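Formate oxidase (Aspergillus oryzae, PDB 5ZU2) probably oxidises formate with FAD as cofactor, as a member of the glucose-methanol-choline (GMC) oxidoreductase family. Local coordinates at residues A[309-314]-A[504-509]; A[515-520]-A[543-548]. The protein carries 1 engineered substitution. All coordinates share one frame; numbering follows the deposited sequence.

Contact 1 (A[309-314]-A[504-509]); sequences GVPFVL and RCQTAF. With FAD (flavin-adenine dinucleotide), chain D.
An antiparallel bridge joins the start of the long strand 308-316 to the two-residue strand 506-507, with Gly309 and Gln506 as its hydrogen-bonded pair. Two backbone bonds define it: Gly309 N gives to Gln506 O at 2.8 Å (168° at the hydrogen), and Gln506 N returns a bond to Gly309 O at 2.7 Å. The same Gly309 O also receives a CA-H...O contact from Cys505 CA at 3.1 Å, so one carbonyl oxygen meets two successive residues.

Side chains pack beside this single bridge. Val310 lays its CG2 branch on Cys505 CB (3.6 Å); CG2 stands beside the backbone N while CG1 is anti to it (chi1 173°), and Met460 and Ile464 of helix 454-473 meet the same valine. Pro311 CG lies 3.7 Å from Gln506 OE1, the ring and the amide chain crossing at a slant. The chain of Gln506 runs extended beyond CG, and its NE2 donates to Thr507 O at 3.1 Å, with that oxygen in the plane of the amide. A second bond from NE2, to Ala403 O, further fixes the rotation of the amide.

This bridge belongs to the large mixed sheet, in which strand 308-316 also pairs with strands 415-423 and 481-485, and beyond it the chain turns to the flavin. Thr507 OG1 accepts from Phe509 N in an ST turn and bonds Asp306 as well. Phe509 then presents one ring face to the cofactor, FAD C7M lying 3.5 Å above its plane over the centre, while Thr507 O lies over the centre of the opposite face. Phe509 O, hydrogen-bonded to Arg86, lies 3.3 Å from FAD C1', the ribityl carbon joined to the flavin.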
loop_
_atom_site.group_PDB
_atom_site.type_symbol
_atom_site.label_atom_id
_atom_site.label_comp_id
_atom_site.label_asym_id
_atom_site.label_seq_id
_atom_site.Cartn_x
_atom_site.Cartn_y
_atom_site.Cartn_z
ATOM N N GLY A 309 -1.598 1.112 12.265
ATOM C CA GLY A 309 -0.438 0.507 12.904
ATOM C C GLY A 309 0.013 1.295 14.117
ATOM O O GLY A 309 -0.052 2.523 14.128
ATOM N N VAL A 310 0.449 0.578 15.147
ATOM C CA VAL A 310 1.155 1.166 16.280
ATOM C C VAL A 310 2.574 0.613 16.295
ATOM O O VAL A 310 2.804 -0.522 16.713
ATOM C CB VAL A 310 0.448 0.907 17.623
ATOM C CG1 VAL A 310 1.324 1.392 18.784
ATOM C CG2 VAL A 310 -0.879 1.650 17.674
ATOM N N PRO A 311 3.542 1.369 15.787
ATOM C CA PRO A 311 4.942 0.948 15.869
ATOM C C PRO A 311 5.552 1.245 17.227
ATOM O O PRO A 311 5.139 2.161 17.940
ATOM C CB PRO A 311 5.627 1.779 14.774
ATOM C CG PRO A 311 4.527 2.533 14.078
ATOM C CD PRO A 311 3.394 2.616 15.026
ATOM N N PHE A 312 6.560 0.448 17.578
ATOM C CA PHE A 312 7.331 0.720 18.777
ATOM C C PHE A 312 8.780 0.313 18.561
ATOM O O PHE A 312 9.076 -0.599 17.784
ATOM C CB PHE A 312 6.723 0.030 20.008
ATOM C CG PHE A 312 6.797 -1.469 20.003
ATOM C CD1 PHE A 312 7.935 -2.124 20.446
ATOM C CD2 PHE A 312 5.698 -2.237 19.595
ATOM C CE1 PHE A 312 7.989 -3.533 20.492
ATOM C CE2 PHE A 312 5.755 -3.629 19.625
ATOM C CZ PHE A 312 6.910 -4.277 20.082
ATOM N N VAL A 313 9.675 0.992 19.282
ATOM C CA VAL A 313 11.117 0.830 19.136
ATOM C C VAL A 313 11.706 0.216 20.402
ATOM O O VAL A 313 11.380 0.635 21.518
ATOM C CB VAL A 313 11.791 2.182 18.833
ATOM C CG1 VAL A 313 13.328 2.045 18.910
ATOM C CG2 VAL A 313 11.335 2.719 17.460
ATOM N N LEU A 314 12.589 -0.768 20.228
ATOM C CA LEU A 314 13.390 -1.304 21.319
ATOM C C LEU A 314 14.851 -1.035 21.024
ATOM O O LEU A 314 15.313 -1.260 19.900
ATOM C CB LEU A 314 13.194 -2.814 21.509
ATOM C CG LEU A 314 11.767 -3.277 21.781
ATOM C CD1 LEU A 314 11.725 -4.796 22.032
ATOM C CD2 LEU A 314 11.133 -2.450 22.890
ATOM N N ARG A 504 -0.396 6.965 19.561
ATOM C CA ARG A 504 0.815 6.537 18.896
ATOM C C ARG A 504 0.572 5.902 17.534
ATOM O O ARG A 504 1.539 5.622 16.827
ATOM C CB ARG A 504 1.570 5.538 19.784
ATOM C CG ARG A 504 2.151 6.128 21.058
ATOM C CD ARG A 504 3.495 5.527 21.277
ATOM N NE ARG A 504 3.552 4.710 22.460
ATOM C CZ ARG A 504 4.648 4.100 22.888
ATOM N NH1 ARG A 504 5.779 4.186 22.209
ATOM N NH2 ARG A 504 4.606 3.396 24.009
ATOM N N CYS A 505 -0.671 5.630 17.165
ATOM C CA CYS A 505 -0.907 4.915 15.923
ATOM C C CYS A 505 -0.596 5.789 14.713
ATOM O O CYS A 505 -0.447 7.009 14.805
ATOM C CB CYS A 505 -2.346 4.409 15.847
ATOM S SG CYS A 505 -3.579 5.731 15.623
ATOM N N GLN A 506 -0.499 5.136 13.560
ATOM C CA GLN A 506 -0.307 5.817 12.291
ATOM C C GLN A 506 -0.905 4.942 11.204
ATOM O O GLN A 506 -1.395 3.836 11.468
ATOM C CB GLN A 506 1.176 6.098 12.013
ATOM C CG GLN A 506 1.988 4.866 11.692
ATOM C CD GLN A 506 3.401 5.215 11.257
ATOM O OE1 GLN A 506 4.210 5.670 12.067
ATOM N NE2 GLN A 506 3.699 5.027 9.966
ATOM N N THR A 507 -0.872 5.446 9.973
ATOM C CA THR A 507 -1.207 4.601 8.837
ATOM C C THR A 507 -0.096 3.592 8.602
ATOM O O THR A 507 1.086 3.920 8.691
ATOM C CB THR A 507 -1.427 5.445 7.572
ATOM O OG1 THR A 507 -1.644 4.583 6.441
ATOM C CG2 THR A 507 -0.232 6.416 7.306
ATOM N N ALA A 508 -0.477 2.353 8.309
ATOM C CA ALA A 508 0.483 1.383 7.796
ATOM C C ALA A 508 0.695 1.540 6.305
ATOM O O ALA A 508 1.391 0.708 5.709
ATOM C CB ALA A 508 0.046 -0.051 8.105
ATOM N N PHE A 509 0.105 2.588 5.715
ATOM C CA PHE A 509 0.287 2.991 4.319
ATOM C C PHE A 509 -0.481 2.122 3.334
ATOM O O PHE A 509 -0.044 1.949 2.191
ATOM C CB PHE A 509 1.778 3.004 3.954
ATOM C CG PHE A 509 2.617 3.925 4.829
ATOM C CD1 PHE A 509 2.459 5.309 4.758
ATOM C CD2 PHE A 509 3.544 3.408 5.727
ATOM C CE1 PHE A 509 3.220 6.171 5.552
ATOM C CE2 PHE A 509 4.302 4.266 6.515
ATOM C CZ PHE A 509 4.134 5.650 6.430
HETATM P PA FAD D . -0.254 5.284 -6.653
HETATM O O1A FAD D . -0.062 6.227 -5.551
HETATM O O2A FAD D . 0.851 4.248 -6.801
HETATM O O5B FAD D . -0.406 6.050 -8.083
HETATM C C5B FAD D . -1.140 7.289 -8.215
HETATM C C4B FAD D . -0.422 8.129 -9.245
HETATM O O4B FAD D . -1.283 9.200 -9.705
HETATM C C3B FAD D . 0.874 8.788 -8.765
HETATM O O3B FAD D . 1.914 8.685 -9.732
HETATM C C2B FAD D . 0.469 10.252 -8.589
HETATM O O2B FAD D . 1.555 11.174 -8.725
HETATM C C1B FAD D . -0.551 10.402 -9.713
HETATM N N9A FAD D . -1.475 11.512 -9.509
HETATM C C8A FAD D . -2.276 11.688 -8.416
HETATM N N7A FAD D . -3.021 12.764 -8.466
HETATM C C5A FAD D . -2.663 13.359 -9.662
HETATM C C6A FAD D . -3.092 14.543 -10.294
HETATM N N6A FAD D . -4.003 15.370 -9.770
HETATM N N1A FAD D . -2.550 14.842 -11.500
HETATM C C2A FAD D . -1.640 14.014 -12.015
HETATM N N3A FAD D . -1.153 12.877 -11.508
HETATM C C4A FAD D . -1.706 12.602 -10.319
HETATM N N1 FAD D . 2.428 -1.760 -0.141
HETATM C C2 FAD D . 2.938 -3.015 0.034
HETATM O O2 FAD D . 2.389 -4.010 -0.463
HETATM N N3 FAD D . 4.108 -3.189 0.785
HETATM C C4 FAD D . 4.842 -2.181 1.410
HETATM O O4 FAD D . 5.854 -2.453 2.061
HETATM C C4X FAD D . 4.282 -0.848 1.206
HETATM N N5 FAD D . 4.897 0.171 1.759
HETATM C C5X FAD D . 4.368 1.433 1.566
HETATM C C6 FAD D . 5.035 2.527 2.129
HETATM C C7 FAD D . 4.562 3.822 1.956
HETATM C C7M FAD D . 5.305 4.976 2.589
HETATM C C8 FAD D . 3.397 4.032 1.193
HETATM C C8M FAD D . 2.856 5.418 0.981
HETATM C C9 FAD D . 2.736 2.944 0.619
HETATM C C9A FAD D . 3.211 1.648 0.798
HETATM N N10 FAD D . 2.583 0.520 0.215
HETATM C C10 FAD D . 3.081 -0.740 0.409
HETATM C "C1'" FAD D . 1.333 0.652 -0.533
HETATM C "C2'" FAD D . 1.489 0.619 -2.041
HETATM O "O2'" FAD D . 2.701 1.264 -2.424
HETATM C "C3'" FAD D . 0.305 1.372 -2.648
HETATM O "O3'" FAD D . -0.918 0.926 -2.070
HETATM C "C4'" FAD D . 0.180 1.305 -4.167
HETATM O "O4'" FAD D . 1.428 1.701 -4.745
HETATM C "C5'" FAD D . -0.991 2.152 -4.618
HETATM O "O5'" FAD D . -1.044 2.147 -6.058
HETATM P P FAD D . -2.053 3.051 -6.845
HETATM O O1P FAD D . -1.703 2.815 -8.316
HETATM O O2P FAD D . -3.427 2.758 -6.317
HETATM O O3P FAD D . -1.635 4.530 -6.463
#

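Contact 2 (A[515-520]-A[543-548]); sequences ARLSKN and ASVIPI. With FAD (flavin-adenine dinucleotide), chain D.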
loop_
_atom_site.group_PDB
_atom_site.type_symbol
_atom_site.label_atom_id
_atom_site.label_comp_id
_atom_site.label_asym_id
_atom_site.label_seq_id
_atom_site.Cartn_x
_atom_site.Cartn_y
_atom_site.Cartn_z
ATOM N N ALA A 515 -13.319 4.193 -4.612
ATOM C CA ALA A 515 -14.114 4.084 -5.844
ATOM C C ALA A 515 -14.426 2.613 -6.126
ATOM O O ALA A 515 -14.135 2.095 -7.203
ATOM C CB ALA A 515 -13.430 4.751 -7.037
ATOM N N ARG A 516 -14.972 1.906 -5.136
ATOM C CA ARG A 516 -14.845 0.457 -5.087
ATOM C C ARG A 516 -15.638 -0.261 -6.177
ATOM O O ARG A 516 -16.661 0.221 -6.676
ATOM C CB ARG A 516 -15.265 -0.070 -3.723
ATOM C CG ARG A 516 -16.737 -0.004 -3.460
ATOM C CD ARG A 516 -17.030 -0.406 -2.011
ATOM N NE ARG A 516 -18.459 -0.400 -1.747
ATOM C CZ ARG A 516 -18.997 -0.606 -0.552
ATOM N NH1 ARG A 516 -18.216 -0.831 0.487
ATOM N NH2 ARG A 516 -20.318 -0.551 -0.403
ATOM N N LEU A 517 -15.140 -1.443 -6.538
ATOM C CA LEU A 517 -15.842 -2.266 -7.499
ATOM C C LEU A 517 -17.083 -2.864 -6.853
ATOM O O LEU A 517 -17.157 -3.023 -5.629
ATOM C CB LEU A 517 -14.918 -3.343 -8.065
ATOM C CG LEU A 517 -14.487 -4.475 -7.159
ATOM C CD1 LEU A 517 -15.376 -5.596 -7.490
ATOM C CD2 LEU A 517 -13.042 -4.859 -7.443
ATOM N N SER A 518 -18.086 -3.130 -7.687
ATOM C CA SER A 518 -19.431 -3.390 -7.190
ATOM C C SER A 518 -20.301 -3.857 -8.349
ATOM O O SER A 518 -19.906 -3.804 -9.517
ATOM C CB SER A 518 -20.048 -2.142 -6.536
ATOM O OG SER A 518 -20.186 -1.099 -7.484
ATOM N N LYS A 519 -21.509 -4.281 -8.016
ATOM C CA LYS A 519 -22.401 -4.778 -9.052
ATOM C C LYS A 519 -23.316 -3.705 -9.609
ATOM O O LYS A 519 -23.860 -3.888 -10.702
ATOM C CB LYS A 519 -23.220 -5.950 -8.500
ATOM C CG LYS A 519 -22.331 -7.155 -8.213
ATOM C CD LYS A 519 -23.060 -8.272 -7.506
ATOM C CE LYS A 519 -22.192 -9.517 -7.481
ATOM N NZ LYS A 519 -22.771 -10.534 -6.580
ATOM N N ASN A 520 -23.471 -2.588 -8.898
ATOM C CA ASN A 520 -24.355 -1.499 -9.295
ATOM C C ASN A 520 -23.944 -0.249 -8.534
ATOM O O ASN A 520 -23.158 -0.313 -7.586
ATOM C CB ASN A 520 -25.823 -1.841 -9.017
ATOM C CG ASN A 520 -26.035 -2.282 -7.601
ATOM O OD1 ASN A 520 -26.004 -1.479 -6.660
ATOM N ND2 ASN A 520 -26.219 -3.578 -7.427
ATOM N N ALA A 543 -5.785 1.362 -6.175
ATOM C CA ALA A 543 -6.224 0.849 -4.886
ATOM C C ALA A 543 -7.640 1.286 -4.525
ATOM O O ALA A 543 -8.216 0.725 -3.594
ATOM C CB ALA A 543 -5.238 1.278 -3.789
ATOM N N SER A 544 -8.214 2.274 -5.208
ATOM C CA SER A 544 -9.539 2.712 -4.783
ATOM C C SER A 544 -10.638 1.743 -5.185
ATOM O O SER A 544 -11.750 1.854 -4.651
ATOM C CB SER A 544 -9.871 4.090 -5.344
ATOM O OG SER A 544 -10.023 4.022 -6.746
ATOM N N VAL A 545 -10.353 0.788 -6.084
ATOM C CA VAL A 545 -11.387 -0.159 -6.473
ATOM C C VAL A 545 -11.481 -1.309 -5.500
ATOM O O VAL A 545 -12.491 -2.029 -5.515
ATOM C CB VAL A 545 -11.179 -0.737 -7.885
ATOM C CG1 VAL A 545 -10.922 0.352 -8.864
ATOM C CG2 VAL A 545 -10.058 -1.769 -7.903
ATOM N N ILE A 546 -10.463 -1.498 -4.662
ATOM C CA ILE A 546 -10.364 -2.632 -3.734
ATOM C C ILE A 546 -11.529 -2.623 -2.751
ATOM O O ILE A 546 -11.646 -1.704 -1.933
ATOM C CB ILE A 546 -9.017 -2.619 -2.997
ATOM C CG1 ILE A 546 -7.900 -2.986 -3.975
ATOM C CG2 ILE A 546 -9.059 -3.510 -1.785
ATOM C CD1 ILE A 546 -6.517 -2.935 -3.358
ATOM N N PRO A 547 -12.404 -3.611 -2.786
ATOM C CA PRO A 547 -13.615 -3.530 -1.954
ATOM C C PRO A 547 -13.469 -4.063 -0.528
ATOM O O PRO A 547 -14.287 -3.715 0.327
ATOM C CB PRO A 547 -14.628 -4.353 -2.759
ATOM C CG PRO A 547 -13.766 -5.398 -3.424
ATOM C CD PRO A 547 -12.447 -4.744 -3.736
ATOM N N ILE A 548 -12.480 -4.920 -0.259
ATOM C CA ILE A 548 -12.191 -5.426 1.089
ATOM C C ILE A 548 -10.677 -5.456 1.241
ATOM O O ILE A 548 -9.994 -6.175 0.503
ATOM C CB ILE A 548 -12.764 -6.834 1.328
ATOM C CG1 ILE A 548 -14.268 -6.852 1.097
ATOM C CG2 ILE A 548 -12.427 -7.342 2.753
ATOM C CD1 ILE A 548 -14.840 -8.232 1.153
HETATM P PA FAD D . -0.254 5.284 -6.653
HETATM O O1A FAD D . -0.062 6.227 -5.551
HETATM O O2A FAD D . 0.851 4.248 -6.801
HETATM O O5B FAD D . -0.406 6.050 -8.083
HETATM C C5B FAD D . -1.140 7.289 -8.215
HETATM C C4B FAD D . -0.422 8.129 -9.245
HETATM O O4B FAD D . -1.283 9.200 -9.705
HETATM C C3B FAD D . 0.874 8.788 -8.765
HETATM O O3B FAD D . 1.914 8.685 -9.732
HETATM C C2B FAD D . 0.469 10.252 -8.589
HETATM O O2B FAD D . 1.555 11.174 -8.725
HETATM C C1B FAD D . -0.551 10.402 -9.713
HETATM N N9A FAD D . -1.475 11.512 -9.509
HETATM C C8A FAD D . -2.276 11.688 -8.416
HETATM N N7A FAD D . -3.021 12.764 -8.466
HETATM C C5A FAD D . -2.663 13.359 -9.662
HETATM C C6A FAD D . -3.092 14.543 -10.294
HETATM N N6A FAD D . -4.003 15.370 -9.770
HETATM N N1A FAD D . -2.550 14.842 -11.500
HETATM C C2A FAD D . -1.640 14.014 -12.015
HETATM N N3A FAD D . -1.153 12.877 -11.508
HETATM C C4A FAD D . -1.706 12.602 -10.319
HETATM N N1 FAD D . 2.428 -1.760 -0.141
HETATM C C2 FAD D . 2.938 -3.015 0.034
HETATM O O2 FAD D . 2.389 -4.010 -0.463
HETATM N N3 FAD D . 4.108 -3.189 0.785
HETATM C C4 FAD D . 4.842 -2.181 1.410
HETATM O O4 FAD D . 5.854 -2.453 2.061
HETATM C C4X FAD D . 4.282 -0.848 1.206
HETATM N N5 FAD D . 4.897 0.171 1.759
HETATM C C5X FAD D . 4.368 1.433 1.566
HETATM C C6 FAD D . 5.035 2.527 2.129
HETATM C C7 FAD D . 4.562 3.822 1.956
HETATM C C7M FAD D . 5.305 4.976 2.589
HETATM C C8 FAD D . 3.397 4.032 1.193
HETATM C C8M FAD D . 2.856 5.418 0.981
HETATM C C9 FAD D . 2.736 2.944 0.619
HETATM C C9A FAD D . 3.211 1.648 0.798
HETATM N N10 FAD D . 2.583 0.520 0.215
HETATM C C10 FAD D . 3.081 -0.740 0.409
HETATM C "C1'" FAD D . 1.333 0.652 -0.533
HETATM C "C2'" FAD D . 1.489 0.619 -2.041
HETATM O "O2'" FAD D . 2.701 1.264 -2.424
HETATM C "C3'" FAD D . 0.305 1.372 -2.648
HETATM O "O3'" FAD D . -0.918 0.926 -2.070
HETATM C "C4'" FAD D . 0.180 1.305 -4.167
HETATM O "O4'" FAD D . 1.428 1.701 -4.745
HETATM C "C5'" FAD D . -0.991 2.152 -4.618
HETATM O "O5'" FAD D . -1.044 2.147 -6.058
HETATM P P FAD D . -2.053 3.051 -6.845
HETATM O O1P FAD D . -1.703 2.815 -8.316
HETATM O O2P FAD D . -3.427 2.758 -6.317
HETATM O O3P FAD D . -1.635 4.530 -6.463
#
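Ala515 and Leu517 each donate a backbone N-H across to the turn at 543-548, and the CA atoms come closest at Arg516 and Val545, 3.8 Å apart. Ala515 N reaches Ser544 O at 2.8 Å from above the carbonyl plane, 42° out of it. The bond from Leu517 N to Val545 O, 2.9 Å long, is straighter (168° at the hydrogen), and its donor lies nearer the carbonyl plane. Between these donors, Arg516 CA makes CA-H...O contacts with both acceptor carbonyls.

Leu517 supplies most of the apolar packing. A chi1 of 70° sets its CG between the backbone N and the carbonyl carbon, and the chi2 turn then carries CD2 obliquely to the Pro547 ring, 3.8 Å from Pro547 CD. The same methyl reaches Val545 CG2 at 4.3 Å, so one branch bridges two residues of the turn. At the other end, the methyl of Ala515 meets the hydroxyl-bearing side of Ser544, CB to OG at 3.5 Å; that hydroxyl is hydrogen-bonded to Asp542. Arg516 contributes mainly its CB here, as its extended chain leads the guanidinium away to Gln523 O, bonded through NH2.

Residues 543-545 have helical backbone angles, and Ala543 N donates to the FAD phosphate oxygen O2P at 2.7 Å, making this turn part of the pyrophosphate-binding wall of the cofactor pocket. Residues 515-520 follow strand 506-507, while the turn leaves strand 538-540, an outermost strand of the parallel FAD-binding sheet. Val545 and Ile546 pack on helix 555-572, and Phe115 of helix 113-116 touches Arg516, Leu517 and Pro547 alike.

The contacts follow one another along the chain, contact 1 closing at residue 509 before contact 2 opens at 515. Their centres are 27 Å apart and their nearest atoms about 8 Å, so they do not touch; FAD spans the gap. Contact 1 reaches the flavin end of FAD through Phe509, in the loop just after the short strand 506-507 of the large mixed sheet, whereas contact 2 meets its pyrophosphate from the loops flanking strand 538-540 of the parallel sheet. Residues 504-509, 515-520 and 543-548 all belong to the C-terminal GMC oxidoreductase region. That region thus supplies Phe509 at the isoalloxazine and Ala543 at the phosphate, gripping one extended cofactor at two places.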